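Local coordinates for uncharacterized peroxidase-related protein (Silicibacter sp., PDB 2PFX) that is of uncharacterised function but belongs to the AhpD-like, carboxymuconolactone decarboxylase group and probably acts as a peroxidase-related oxidoreductase, at residues M57-D60 against L61-E65; S66-S69 against K70-E74; T165-F168 against N169-N172; H93-A96 against V97-L100. One frame throughout, in Å; residues are numbered along the deposited sequence. Where two conformers were deposited one is given.

Contact 1: residues M57-D60 against L61-E65; sequences MYND and LMLGE
Tyr58 and Met62, one helical turn apart, make the most distinctive side-chain contact here. CG of Met62, a selenomethionine, sits over the middle of the phenol ring, 3.7 Å from the ring centroid and 10° off its normal, which is a CH-pi contact. Its SE lies above the same face but farther out, 5.4 Å from the Tyr58 centroid, giving a more distant Met-aromatic component. The Tyr58 torsion explains the overlap: with CG anti to the backbone N (chi1 -180°), the ring swings back beside the following turn even though CB starts out away from it. On another side of the helix, Leu61 reaches back to Met57, where its CD1 stands against CG; Leu61 was modelled in two conformers, and the tightness of that approach is doubtful. OD1 of Asn59 touches CD1 of Leu63 at 3.7 Å.

Behind these side chains run the helical bonds Leu61 N to Met57 O (3.0 Å) and Met62 N to Tyr58 O (2.8 Å). Farther along, Gly64 N divides itself weakly between Asn59 O and Asp60 O. A water spans the turn, donating to Asp60 O at 2.8 Å and to Glu65 O at 2.7 Å.

Outward again, Phe167 lies against Met57, Tyr58 and Leu61, and Phe168 against Met62. The carboxylate of Asp60 pairs with Lys50 of the second subunit, whose Met57 packs on Met57 here. This is an i to i+4 Met-aromatic pairing near the end of helix 48-63, in an all-helical AhpD-like fold, on a helix that also serves the subunit interface.

Contact 2: residues S66-S69 against K70-E74; sequences SQLS and KLERE
At Ser69 the backbone is still extended (psi 167°), and from Lys70 it coils into helix 70-84, with Arg73 N reaching Ser69 O at 3.2 Å. The side chains fasten this turn in both directions. OG of Ser69, held between its own backbone N and carbonyl carbon (chi1 63°), accepts from Glu72 N at 2.9 Å. In return Ser69 N donates to OE1 of Glu72 at 2.8 Å, a fairly straight bond reaching the anti side of the carboxylate from somewhat out of its plane. The two exchanged bonds make Ser69 the N-cap and complete a capping box with Glu72, the classic closure for the start of a helix.

Arg73 adds a second grip on the same residue. Its NE donates to Ser69 O at 3.1 Å, with the acceptor close to the guanidinium plane. That carbonyl therefore takes two N-H groups of one residue, NE and the backbone N, which come to it from opposite faces of its plane. CB of Ser66 covers one guanidinium face, 3.6 Å above the plane and over its centre, while the Arg73 stem runs past Leu68, CG to CB 3.8 Å. NH1 continues to Gly64 O and Leu61 O at the end of helix 48-63. A leucine in place of Arg73 would lack the guanidinium, and is likely to leave those two carbonyls without this donor and the turn held less firmly to the preceding helix.

The other oxygen of the capping glutamate, Glu72 OE2, is engaged by Arg122 and Gln123 on helix 121-136, and Glu74 OE1 is hydrogen-bonded to His93 ND1 on helix 87-101.

Contact 3: residues T165-F168 against N169-N172; sequences TGFF and NMTN
Phe168, Asn169 and Phe167 carry this buried turn of helix 155-178. CD1 of Phe168 comes within 3.2 Å of Thr171 OG1, a hydroxyl oxygen that is buried here and has no polar partner in the model. Phe167 meets the next turn with its face: CG2 of Thr171 stands over the ring, 3.9 Å from the centroid and 14° off the normal, a CH-pi contact. With CG anti to the backbone N (chi1 -175°), the Phe167 ring lies alongside that turn. The methyl CE of Met170, a selenomethionine, crowds CE1 of the ring obliquely at 3.3 Å.

Asn169 is gripped differently. Both its backbone N (3.1 Å) and its side-chain ND2 (3.0 Å) donate to Thr165 O, the first lying in the carbonyl plane and the second well above it. ND2 also bonds Thr134 OG1, while OD1 accepts from Arg173 and Asn84, so this buried amide has partners at both ends.

Met170 of the second subunit packs on Phe167, and the ring of Phe168 meets His93 edge-to-face. Thr171 and Asn172 touch Cys89. The turn thus lines the Cys-x-x-Cys and histidine region that, in AhpD relatives, forms the redox site.

Contact 4: residues H93-A96 against V97-L100; sequences HGAA and VRQL
Arg98 folds back along helix 87-101 and lays its guanidinium over Ala95. CA of Ala95 sits 3.5 Å above the guanidinium plane, offset toward the rim, and NH2 passes 3.7 Å from Ala95 CB. A bend at chi3 (-66°) turns the chain this way, after CG has skirted Gly94 O at 3.3 Å. Gly94 has no side chain, and NH1 comes down beside its carbonyl carbon at 3.6 Å.

Elsewhere the side chains lean on carbonyls of the previous turn: Val97 CG2 lies 3.5 Å from His93 O, and Leu100 CG 3.3 Å from Ala96 O. The same carbonyls take the regular helical bonds, among them Val97 N to His93 O at 2.9 Å.

The polar end of Arg98 serves the C-terminal tail, NH2 donating to Gln189 O and NE weakly to Phe190 O. With a methionine at Arg98 the Gln189 carbonyl would probably lose its charged mate and the tail be freer to move. Chemically, Arg98 rests a flat face on the helix and turns NE and NH2 to tail carbonyls, while NH1 comes near the like charge of Arg191, which probably costs some of that gain.

From the N terminus the order is contact 1, contact 2, contact 4, contact 3. Each is a local turn between adjoining segments, so they run in series, with none nested or crossed and no long loop closed by any of them. Contacts 1 and 2 between them span the linker from helix 48-63 to helix 70-84. Contact 2 then meets contact 4 on helix 87-101, the next along the chain, their centres about 12 Å apart. Contact 3, far later on helix 155-178, returns to lie against both contact 1 and contact 4, but not against contact 2. Contacts 1 and 3 also face the second subunit, so the helices beside the putative redox centre also take part in the subunit interface.

Contact 1: residues M57-D60 against L61-E65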
HETATM    1  N   MSE A  57      23.465  -7.452  22.097  1.00 14.14           N
HETATM    2  CA  MSE A  57      22.033  -7.265  21.957  1.00  7.14           C
HETATM    3  C   MSE A  57      21.368  -8.543  21.476  1.00 17.00           C
HETATM    4  O   MSE A  57      20.361  -8.935  22.064  1.00 12.35           O
HETATM    5  CB  MSE A  57      21.763  -6.111  20.992  1.00 16.73           C
HETATM    6  CG  MSE A  57      20.269  -5.899  20.815  1.00 17.28           C
HETATM    7 SE   MSE A  57      19.788  -4.317  19.884  0.75 17.95          SE
HETATM    8  CE  MSE A  57      20.366  -3.152  21.301  1.00 14.80           C
ATOM      9  N   TYR A  58      21.913  -9.179  20.428  1.00 11.20           N
ATOM     10  CA  TYR A  58      21.332 -10.429  19.955  1.00  9.39           C
ATOM     11  C   TYR A  58      21.198 -11.409  21.124  1.00 17.33           C
ATOM     12  O   TYR A  58      20.168 -12.066  21.291  1.00 10.23           O
ATOM     13  CB  TYR A  58      22.156 -11.062  18.828  1.00 12.93           C
ATOM     14  CG  TYR A  58      21.601 -12.357  18.285  1.00 14.04           C
ATOM     15  CD1 TYR A  58      21.742 -13.629  18.830  1.00 16.58           C
ATOM     16  CD2 TYR A  58      20.876 -12.300  17.092  1.00 14.75           C
ATOM     17  CE1 TYR A  58      21.217 -14.773  18.296  1.00 20.01           C
ATOM     18  CE2 TYR A  58      20.335 -13.447  16.540  1.00 19.35           C
ATOM     19  CZ  TYR A  58      20.500 -14.676  17.128  1.00 18.48           C
ATOM     20  OH  TYR A  58      19.969 -15.828  16.580  1.00 27.76           O
ATOM     21  N   ASN A  59      22.265 -11.605  21.884  1.00 15.79           N
ATOM     22  CA  ASN A  59      22.238 -12.653  22.911  1.00 15.89           C
ATOM     23  C   ASN A  59      21.167 -12.351  23.959  1.00 12.96           C
ATOM     24  O   ASN A  59      20.385 -13.231  24.334  1.00 15.64           O
ATOM     25  CB  ASN A  59      23.635 -12.826  23.530  1.00 15.37           C
ATOM     26  CG  ASN A  59      24.562 -13.606  22.607  1.00  9.63           C
ATOM     27  OD1 ASN A  59      24.119 -14.449  21.834  1.00 19.12           O
ATOM     28  ND2 ASN A  59      25.848 -13.300  22.667  1.00 21.80           N
ATOM     29  N   ASP A  60      21.145 -11.103  24.398  1.00 11.02           N
ATOM     30  CA  ASP A  60      20.198 -10.751  25.456  1.00  9.91           C
ATOM     31  C   ASP A  60      18.784 -11.048  24.991  1.00 15.69           C
ATOM     32  O   ASP A  60      18.009 -11.707  25.657  1.00 15.82           O
ATOM     33  CB  ASP A  60      20.302  -9.290  25.836  1.00 14.88           C
ATOM     34  CG  ASP A  60      19.239  -8.927  26.860  1.00 20.43           C
ATOM     35  OD1 ASP A  60      19.447  -9.323  28.019  1.00 26.40           O
ATOM     36  OD2 ASP A  60      18.238  -8.291  26.497  1.00 22.59           O
ATOM     37  N   LEU A  61      18.485 -10.566  23.777  1.00 11.03           N
ATOM     38  CA  LEU A  61      17.124 -10.719  23.275  0.50  8.68           C
ATOM     39  C   LEU A  61      16.729 -12.146  22.949  1.00 15.23           C
ATOM     40  O   LEU A  61      15.598 -12.528  23.244  1.00 12.14           O
ATOM     41  CB  LEU A  61      17.028  -9.865  22.020  0.50 15.99           C
ATOM     42  CG  LEU A  61      16.818  -8.371  22.178  0.50 13.62           C
ATOM     43  CD1 LEU A  61      18.004  -7.521  22.577  0.50 19.56           C
ATOM     44  CD2 LEU A  61      16.358  -7.908  20.796  0.50 10.32           C
HETATM   45  N   MSE A  62      17.646 -12.881  22.330  1.00 15.84           N
HETATM   46  CA  MSE A  62      17.332 -14.214  21.844  1.00 12.70           C
HETATM   47  C   MSE A  62      17.612 -15.321  22.850  1.00 14.44           C
HETATM   48  O   MSE A  62      16.941 -16.369  22.839  1.00 15.58           O
HETATM   49  CB  MSE A  62      18.122 -14.485  20.560  1.00 10.95           C
HETATM   50  CG  MSE A  62      17.721 -13.590  19.400  1.00 16.47           C
HETATM   51 SE   MSE A  62      15.822 -13.359  19.093  0.75 12.67          SE
HETATM   52  CE  MSE A  62      15.712 -15.028  18.168  1.00 10.15           C
ATOM     53  N   LEU A  63      18.617 -15.087  23.687  1.00  8.06           N
ATOM     54  CA  LEU A  63      19.010 -16.159  24.595  1.00  9.42           C
ATOM     55  C   LEU A  63      18.927 -15.796  26.048  1.00 14.37           C
ATOM     56  O   LEU A  63      18.997 -16.691  26.887  1.00 16.34           O
ATOM     57  CB  LEU A  63      20.448 -16.619  24.233  1.00 16.67           C
ATOM     58  CG  LEU A  63      20.544 -17.166  22.793  1.00 18.04           C
ATOM     59  CD1 LEU A  63      21.982 -17.450  22.372  1.00 28.88           C
ATOM     60  CD2 LEU A  63      19.708 -18.430  22.615  1.00 20.02           C
ATOM     61  N   GLY A  64      18.796 -14.518  26.360  1.00 15.17           N
ATOM     62  CA  GLY A  64      18.708 -14.139  27.755  1.00 15.60           C
ATOM     63  C   GLY A  64      17.366 -14.456  28.377  1.00 14.67           C
ATOM     64  O   GLY A  64      16.444 -14.960  27.729  1.00 12.74           O
ATOM     65  N   GLU A  65      17.249 -14.175  29.673  1.00 12.47           N
ATOM     66  CA  GLU A  65      16.031 -14.539  30.383  1.00 13.67           C
ATOM     67  C   GLU A  65      14.845 -13.837  29.728  1.00  9.96           C
ATOM     68  O   GLU A  65      14.837 -12.644  29.425  1.00 16.63           O
ATOM     69  CB  GLU A  65      16.128 -14.165  31.857  1.00 18.17           C
ATOM     70  CG  GLU A  65      14.932 -14.306  32.753  1.00 23.36           C
ATOM     71  CD  GLU A  65      13.845 -13.249  32.739  1.00157.91           C
ATOM     72  OE1 GLU A  65      14.190 -12.058  32.731  1.00 28.44           O
ATOM     73  OE2 GLU A  65      12.669 -13.633  32.550  1.00 21.78           O
TER
HETATM   74  O   HOH W   1      15.603 -11.422  27.110  1.00 14.84           O

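Contact 2: residues S66-S69 against K70-E74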
ATOM      1  N   SER A  66      13.764 -14.612  29.670  1.00 10.68           N
ATOM      2  CA  SER A  66      12.485 -14.175  29.200  1.00 10.21           C
ATOM      3  C   SER A  66      11.468 -15.277  29.444  1.00 10.19           C
ATOM      4  O   SER A  66      11.837 -16.454  29.465  1.00 12.05           O
ATOM      5  CB  SER A  66      12.559 -13.958  27.698  1.00 13.51           C
ATOM      6  OG  SER A  66      11.591 -13.063  27.193  1.00 23.04           O
ATOM      7  N   GLN A  67      10.202 -14.932  29.607  1.00 12.83           N
ATOM      8  CA  GLN A  67       9.231 -16.037  29.721  0.50 10.63           C
ATOM      9  C   GLN A  67       8.695 -16.439  28.359  1.00 13.16           C
ATOM     10  O   GLN A  67       7.903 -17.348  28.151  1.00 18.14           O
ATOM     11  CB  GLN A  67       8.148 -15.719  30.757  0.50 18.08           C
ATOM     12  CG  GLN A  67       8.663 -15.803  32.196  0.50 13.43           C
ATOM     13  CD  GLN A  67       8.542 -17.151  32.880  0.50 35.32           C
ATOM     14  OE1 GLN A  67       7.672 -17.952  32.537  0.50 34.77           O
ATOM     15  NE2 GLN A  67       9.429 -17.397  33.836  0.50 71.57           N
ATOM     16  N   LEU A  68       9.211 -15.803  27.323  1.00 11.81           N
ATOM     17  CA  LEU A  68       9.106 -16.222  25.937  1.00  9.99           C
ATOM     18  C   LEU A  68      10.121 -17.335  25.721  1.00  8.83           C
ATOM     19  O   LEU A  68      11.295 -17.153  26.043  1.00 14.71           O
ATOM     20  CB  LEU A  68       9.422 -15.106  24.961  1.00 11.08           C
ATOM     21  CG  LEU A  68       8.620 -13.815  25.006  1.00 15.85           C
ATOM     22  CD1 LEU A  68       9.005 -12.911  23.836  1.00 16.50           C
ATOM     23  CD2 LEU A  68       7.134 -14.109  24.972  1.00 14.51           C
ATOM     24  N   SER A  69       9.742 -18.484  25.194  1.00  7.89           N
ATOM     25  CA  SER A  69      10.774 -19.490  24.951  1.00 12.92           C
ATOM     26  C   SER A  69      11.786 -19.046  23.901  1.00  9.33           C
ATOM     27  O   SER A  69      11.546 -18.077  23.168  1.00 10.96           O
ATOM     28  CB  SER A  69      10.117 -20.800  24.506  1.00 12.06           C
ATOM     29  OG  SER A  69       9.432 -20.665  23.276  1.00 12.91           O
ATOM     30  N   LYS A  70      12.900 -19.785  23.828  1.00 10.85           N
ATOM     31  CA  LYS A  70      13.808 -19.524  22.709  1.00 12.90           C
ATOM     32  C   LYS A  70      13.097 -19.664  21.364  1.00 11.62           C
ATOM     33  O   LYS A  70      13.261 -18.808  20.499  1.00 10.74           O
ATOM     34  CB  LYS A  70      15.025 -20.460  22.784  1.00 14.69           C
ATOM     35  CG  LYS A  70      15.957 -20.005  23.898  1.00 15.76           C
ATOM     36  CD  LYS A  70      17.213 -20.837  24.005  1.00 24.31           C
ATOM     37  CE  LYS A  70      17.428 -21.373  25.415  1.00 54.31           C
ATOM     38  NZ  LYS A  70      17.523 -20.268  26.418  1.00 33.24           N
ATOM     39  N   LEU A  71      12.323 -20.731  21.219  1.00 12.82           N
ATOM     40  CA  LEU A  71      11.575 -21.034  19.996  1.00  8.25           C
ATOM     41  C   LEU A  71      10.623 -19.901  19.675  1.00 11.06           C
ATOM     42  O   LEU A  71      10.559 -19.434  18.542  1.00  9.87           O
ATOM     43  CB  LEU A  71      10.823 -22.354  20.152  1.00 13.23           C
ATOM     44  CG  LEU A  71       9.791 -22.728  19.078  1.00 15.16           C
ATOM     45  CD1 LEU A  71      10.411 -22.722  17.689  1.00 13.56           C
ATOM     46  CD2 LEU A  71       9.171 -24.076  19.427  1.00 15.58           C
ATOM     47  N   GLU A  72       9.912 -19.443  20.719  1.00  9.21           N
ATOM     48  CA  GLU A  72       8.941 -18.380  20.492  1.00  6.63           C
ATOM     49  C   GLU A  72       9.597 -17.148  19.879  1.00  9.39           C
ATOM     50  O   GLU A  72       9.036 -16.514  18.984  1.00  8.67           O
ATOM     51  CB  GLU A  72       8.230 -18.080  21.813  1.00 12.26           C
ATOM     52  CG  GLU A  72       6.995 -18.936  22.013  1.00 10.87           C
ATOM     53  CD  GLU A  72       6.423 -18.970  23.412  1.00 19.40           C
ATOM     54  OE1 GLU A  72       7.045 -18.470  24.368  1.00 13.35           O
ATOM     55  OE2 GLU A  72       5.303 -19.518  23.569  1.00 14.93           O
ATOM     56  N   ARG A  73      10.794 -16.834  20.371  1.00 11.46           N
ATOM     57  CA  ARG A  73      11.509 -15.643  19.868  1.00  9.25           C
ATOM     58  C   ARG A  73      11.987 -15.889  18.450  1.00  8.77           C
ATOM     59  O   ARG A  73      11.961 -14.972  17.635  1.00 11.35           O
ATOM     60  CB  ARG A  73      12.612 -15.296  20.858  1.00  8.30           C
ATOM     61  CG  ARG A  73      12.043 -14.784  22.174  1.00  7.37           C
ATOM     62  CD  ARG A  73      13.141 -14.511  23.176  1.00 10.62           C
ATOM     63  NE  ARG A  73      13.337 -15.657  24.039  1.00 14.10           N
ATOM     64  CZ  ARG A  73      14.254 -15.793  24.990  1.00 13.05           C
ATOM     65  NH1 ARG A  73      15.134 -14.842  25.243  1.00 10.24           N
ATOM     66  NH2 ARG A  73      14.290 -16.911  25.708  1.00 13.57           N
ATOM     67  N   GLU A  74      12.385 -17.122  18.177  1.00  7.83           N
ATOM     68  CA  GLU A  74      12.761 -17.465  16.798  1.00 17.48           C
ATOM     69  C   GLU A  74      11.550 -17.404  15.873  1.00 20.62           C
ATOM     70  O   GLU A  74      11.692 -17.037  14.706  1.00 10.72           O
ATOM     71  CB  GLU A  74      13.385 -18.848  16.724  1.00 11.53           C
ATOM     72  CG  GLU A  74      14.816 -18.946  17.191  1.00 13.30           C
ATOM     73  CD  GLU A  74      15.808 -18.106  16.404  1.00 20.03           C
ATOM     74  OE1 GLU A  74      15.424 -17.511  15.377  1.00 12.41           O
ATOM     75  OE2 GLU A  74      16.983 -18.063  16.846  1.00 17.73           O
TER

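Contact 3: residues T165-F168 against N169-N172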
ATOM      1  N   THR A 165      10.847  -8.191  18.054  1.00  9.79           N
ATOM      2  CA  THR A 165      10.251  -7.738  16.813  1.00  8.27           C
ATOM      3  C   THR A 165      11.033  -6.564  16.218  1.00 14.67           C
ATOM      4  O   THR A 165      11.441  -6.571  15.054  1.00 11.80           O
ATOM      5  CB  THR A 165       8.792  -7.279  17.043  1.00 10.92           C
ATOM      6  OG1 THR A 165       7.978  -8.385  17.487  1.00  9.01           O
ATOM      7  CG2 THR A 165       8.160  -6.780  15.757  1.00 11.39           C
ATOM      8  N   GLY A 166      11.277  -5.523  17.013  1.00 10.17           N
ATOM      9  CA  GLY A 166      12.038  -4.368  16.542  1.00 10.91           C
ATOM     10  C   GLY A 166      13.430  -4.752  16.081  1.00 13.16           C
ATOM     11  O   GLY A 166      13.888  -4.254  15.044  1.00 12.55           O
ATOM     12  N   PHE A 167      14.085  -5.629  16.828  1.00 10.40           N
ATOM     13  CA  PHE A 167      15.434  -6.068  16.455  1.00 11.64           C
ATOM     14  C   PHE A 167      15.449  -6.674  15.062  1.00  9.72           C
ATOM     15  O   PHE A 167      16.347  -6.314  14.306  1.00  8.02           O
ATOM     16  CB  PHE A 167      15.982  -7.038  17.497  1.00  8.07           C
ATOM     17  CG  PHE A 167      17.412  -7.493  17.316  1.00  8.83           C
ATOM     18  CD1 PHE A 167      18.496  -6.647  17.459  1.00 18.67           C
ATOM     19  CD2 PHE A 167      17.630  -8.822  16.989  1.00 14.72           C
ATOM     20  CE1 PHE A 167      19.778  -7.131  17.273  1.00 14.88           C
ATOM     21  CE2 PHE A 167      18.893  -9.335  16.830  1.00 14.79           C
ATOM     22  CZ  PHE A 167      19.957  -8.472  16.995  1.00 10.33           C
ATOM     23  N   PHE A 168      14.500  -7.541  14.686  1.00 10.06           N
ATOM     24  CA  PHE A 168      14.566  -8.116  13.343  1.00  8.57           C
ATOM     25  C   PHE A 168      14.155  -7.108  12.298  1.00 11.66           C
ATOM     26  O   PHE A 168      14.527  -7.252  11.127  1.00 12.16           O
ATOM     27  CB  PHE A 168      13.749  -9.429  13.245  1.00 13.10           C
ATOM     28  CG  PHE A 168      14.658 -10.447  13.955  1.00 10.99           C
ATOM     29  CD1 PHE A 168      15.736 -10.997  13.276  1.00 20.09           C
ATOM     30  CD2 PHE A 168      14.426 -10.768  15.278  1.00 13.32           C
ATOM     31  CE1 PHE A 168      16.580 -11.874  13.934  1.00 19.18           C
ATOM     32  CE2 PHE A 168      15.259 -11.663  15.937  1.00 15.48           C
ATOM     33  CZ  PHE A 168      16.331 -12.213  15.256  1.00 15.39           C
ATOM     34  N   ASN A 169      13.399  -6.086  12.710  1.00  7.34           N
ATOM     35  CA  ASN A 169      13.138  -5.010  11.748  1.00  9.50           C
ATOM     36  C   ASN A 169      14.432  -4.229  11.450  1.00 10.66           C
ATOM     37  O   ASN A 169      14.575  -3.550  10.418  1.00 10.33           O
ATOM     38  CB  ASN A 169      12.039  -4.087  12.284  1.00 12.08           C
ATOM     39  CG  ASN A 169      10.681  -4.622  11.831  1.00 10.90           C
ATOM     40  OD1 ASN A 169      10.318  -4.425  10.676  1.00 10.07           O
ATOM     41  ND2 ASN A 169       9.984  -5.321  12.702  1.00 10.23           N
HETATM   42  N   MSE A 170      15.396  -4.301  12.363  1.00 10.95           N
HETATM   43  CA  MSE A 170      16.712  -3.701  12.139  1.00 12.33           C
HETATM   44  C   MSE A 170      17.523  -4.670  11.269  1.00 11.16           C
HETATM   45  O   MSE A 170      17.999  -4.308  10.199  1.00  9.71           O
HETATM   46  CB  MSE A 170      17.500  -3.392  13.397  1.00  9.07           C
HETATM   47  CG  MSE A 170      18.992  -3.091  13.193  1.00  8.81           C
HETATM   48 SE   MSE A 170      19.841  -2.642  14.879  0.75 10.76          SE
HETATM   49  CE  MSE A 170      20.080  -4.503  15.306  1.00 42.01           C
ATOM     50  N   THR A 171      17.658  -5.890  11.759  1.00  8.59           N
ATOM     51  CA  THR A 171      18.598  -6.796  11.104  1.00  8.55           C
ATOM     52  C   THR A 171      18.115  -7.165   9.725  1.00 10.64           C
ATOM     53  O   THR A 171      18.927  -7.313   8.800  1.00  9.85           O
ATOM     54  CB  THR A 171      18.923  -8.051  11.939  1.00 12.98           C
ATOM     55  OG1 THR A 171      17.807  -8.921  12.066  1.00 14.78           O
ATOM     56  CG2 THR A 171      19.303  -7.646  13.358  1.00 13.36           C
ATOM     57  N   ASN A 172      16.809  -7.294   9.508  1.00  7.58           N
ATOM     58  CA  ASN A 172      16.359  -7.535   8.137  1.00  6.62           C
ATOM     59  C   ASN A 172      16.815  -6.441   7.181  1.00  8.92           C
ATOM     60  O   ASN A 172      17.195  -6.781   6.072  1.00 11.14           O
ATOM     61  CB  ASN A 172      14.847  -7.573   8.053  1.00 11.24           C
ATOM     62  CG  ASN A 172      14.119  -8.669   8.756  1.00 12.97           C
ATOM     63  OD1 ASN A 172      12.891  -8.721   8.729  1.00 11.67           O
ATOM     64  ND2 ASN A 172      14.906  -9.484   9.427  1.00 16.33           N
TER

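Contact 4: residues H93-A96 against V97-L100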
ATOM      1  N   HIS A  93      16.966 -18.023  10.470  1.00 11.87           N
ATOM      2  CA  HIS A  93      16.018 -18.184  11.586  1.00  6.64           C
ATOM      3  C   HIS A  93      14.968 -19.227  11.257  1.00 10.89           C
ATOM      4  O   HIS A  93      14.455 -19.914  12.161  1.00 11.90           O
ATOM      5  CB  HIS A  93      15.441 -16.804  11.914  1.00  9.82           C
ATOM      6  CG  HIS A  93      16.530 -15.983  12.525  1.00 11.23           C
ATOM      7  ND1 HIS A  93      16.970 -16.184  13.813  1.00 15.99           N
ATOM      8  CD2 HIS A  93      17.309 -15.005  11.998  1.00 15.43           C
ATOM      9  CE1 HIS A  93      17.955 -15.340  14.076  1.00 24.81           C
ATOM     10  NE2 HIS A  93      18.185 -14.609  12.998  1.00 15.83           N
ATOM     11  N   GLY A  94      14.676 -19.409   9.979  1.00 10.39           N
ATOM     12  CA  GLY A  94      13.904 -20.548   9.530  1.00  7.54           C
ATOM     13  C   GLY A  94      14.493 -21.860  10.043  1.00  9.29           C
ATOM     14  O   GLY A  94      13.787 -22.717  10.580  1.00  9.65           O
ATOM     15  N   ALA A  95      15.790 -22.047   9.886  1.00  8.86           N
ATOM     16  CA  ALA A  95      16.565 -23.185  10.351  1.00  6.90           C
ATOM     17  C   ALA A  95      16.401 -23.353  11.851  1.00 10.24           C
ATOM     18  O   ALA A  95      16.160 -24.446  12.358  1.00 14.18           O
ATOM     19  CB  ALA A  95      18.051 -23.040   9.995  1.00  8.05           C
ATOM     20  N   ALA A  96      16.528 -22.220  12.548  1.00 10.93           N
ATOM     21  CA  ALA A  96      16.404 -22.197  13.999  1.00 12.78           C
ATOM     22  C   ALA A  96      15.035 -22.693  14.450  1.00 15.19           C
ATOM     23  O   ALA A  96      14.954 -23.485  15.396  1.00 14.60           O
ATOM     24  CB  ALA A  96      16.670 -20.804  14.545  1.00 12.32           C
ATOM     25  N   VAL A  97      13.969 -22.250  13.797  1.00  9.64           N
ATOM     26  CA  VAL A  97      12.637 -22.770  14.118  1.00 12.14           C
ATOM     27  C   VAL A  97      12.552 -24.255  13.792  1.00 15.87           C
ATOM     28  O   VAL A  97      11.988 -25.055  14.571  1.00 12.65           O
ATOM     29  CB  VAL A  97      11.559 -21.955  13.385  1.00 10.91           C
ATOM     30  CG1 VAL A  97      10.181 -22.591  13.485  1.00 13.81           C
ATOM     31  CG2 VAL A  97      11.521 -20.560  13.993  1.00 11.97           C
ATOM     32  N   ARG A  98      13.109 -24.714  12.665  1.00 10.27           N
ATOM     33  CA  ARG A  98      13.023 -26.144  12.359  1.00 14.42           C
ATOM     34  C   ARG A  98      13.761 -26.941  13.440  1.00 15.76           C
ATOM     35  O   ARG A  98      13.296 -27.995  13.874  1.00 15.77           O
ATOM     36  CB  ARG A  98      13.586 -26.467  10.974  1.00 11.46           C
ATOM     37  CG  ARG A  98      12.937 -25.777   9.782  1.00  8.94           C
ATOM     38  CD  ARG A  98      13.361 -26.460   8.515  1.00 11.38           C
ATOM     39  NE  ARG A  98      14.777 -26.349   8.201  1.00 10.90           N
ATOM     40  CZ  ARG A  98      15.330 -25.283   7.644  1.00 11.70           C
ATOM     41  NH1 ARG A  98      14.610 -24.216   7.340  1.00 11.54           N
ATOM     42  NH2 ARG A  98      16.628 -25.254   7.381  1.00 13.91           N
ATOM     43  N   GLN A  99      14.918 -26.436  13.858  1.00 12.15           N
ATOM     44  CA  GLN A  99      15.728 -27.061  14.891  1.00 15.08           C
ATOM     45  C   GLN A  99      15.003 -27.129  16.232  1.00 19.84           C
ATOM     46  O   GLN A  99      14.840 -28.179  16.845  1.00 19.76           O
ATOM     47  CB  GLN A  99      17.038 -26.289  15.079  1.00 15.71           C
ATOM     48  CG  GLN A  99      17.943 -26.903  16.135  1.00 13.81           C
ATOM     49  CD  GLN A  99      19.143 -26.030  16.441  1.00 28.62           C
ATOM     50  OE1 GLN A  99      19.225 -24.877  16.022  1.00 26.03           O
ATOM     51  NE2 GLN A  99      20.096 -26.589  17.184  1.00 31.67           N
ATOM     52  N   LEU A 100      14.582 -25.987  16.750  1.00  8.78           N
ATOM     53  CA  LEU A 100      14.081 -25.896  18.108  1.00 14.51           C
ATOM     54  C   LEU A 100      12.713 -26.535  18.274  1.00 16.84           C
ATOM     55  O   LEU A 100      12.356 -26.903  19.396  1.00 17.25           O
ATOM     56  CB  LEU A 100      14.013 -24.427  18.543  1.00 13.47           C
ATOM     57  CG  LEU A 100      15.341 -23.704  18.713  1.00 24.85           C
ATOM     58  CD1 LEU A 100      15.114 -22.243  19.083  1.00 22.85           C
ATOM     59  CD2 LEU A 100      16.190 -24.390  19.780  1.00 16.14           C
TER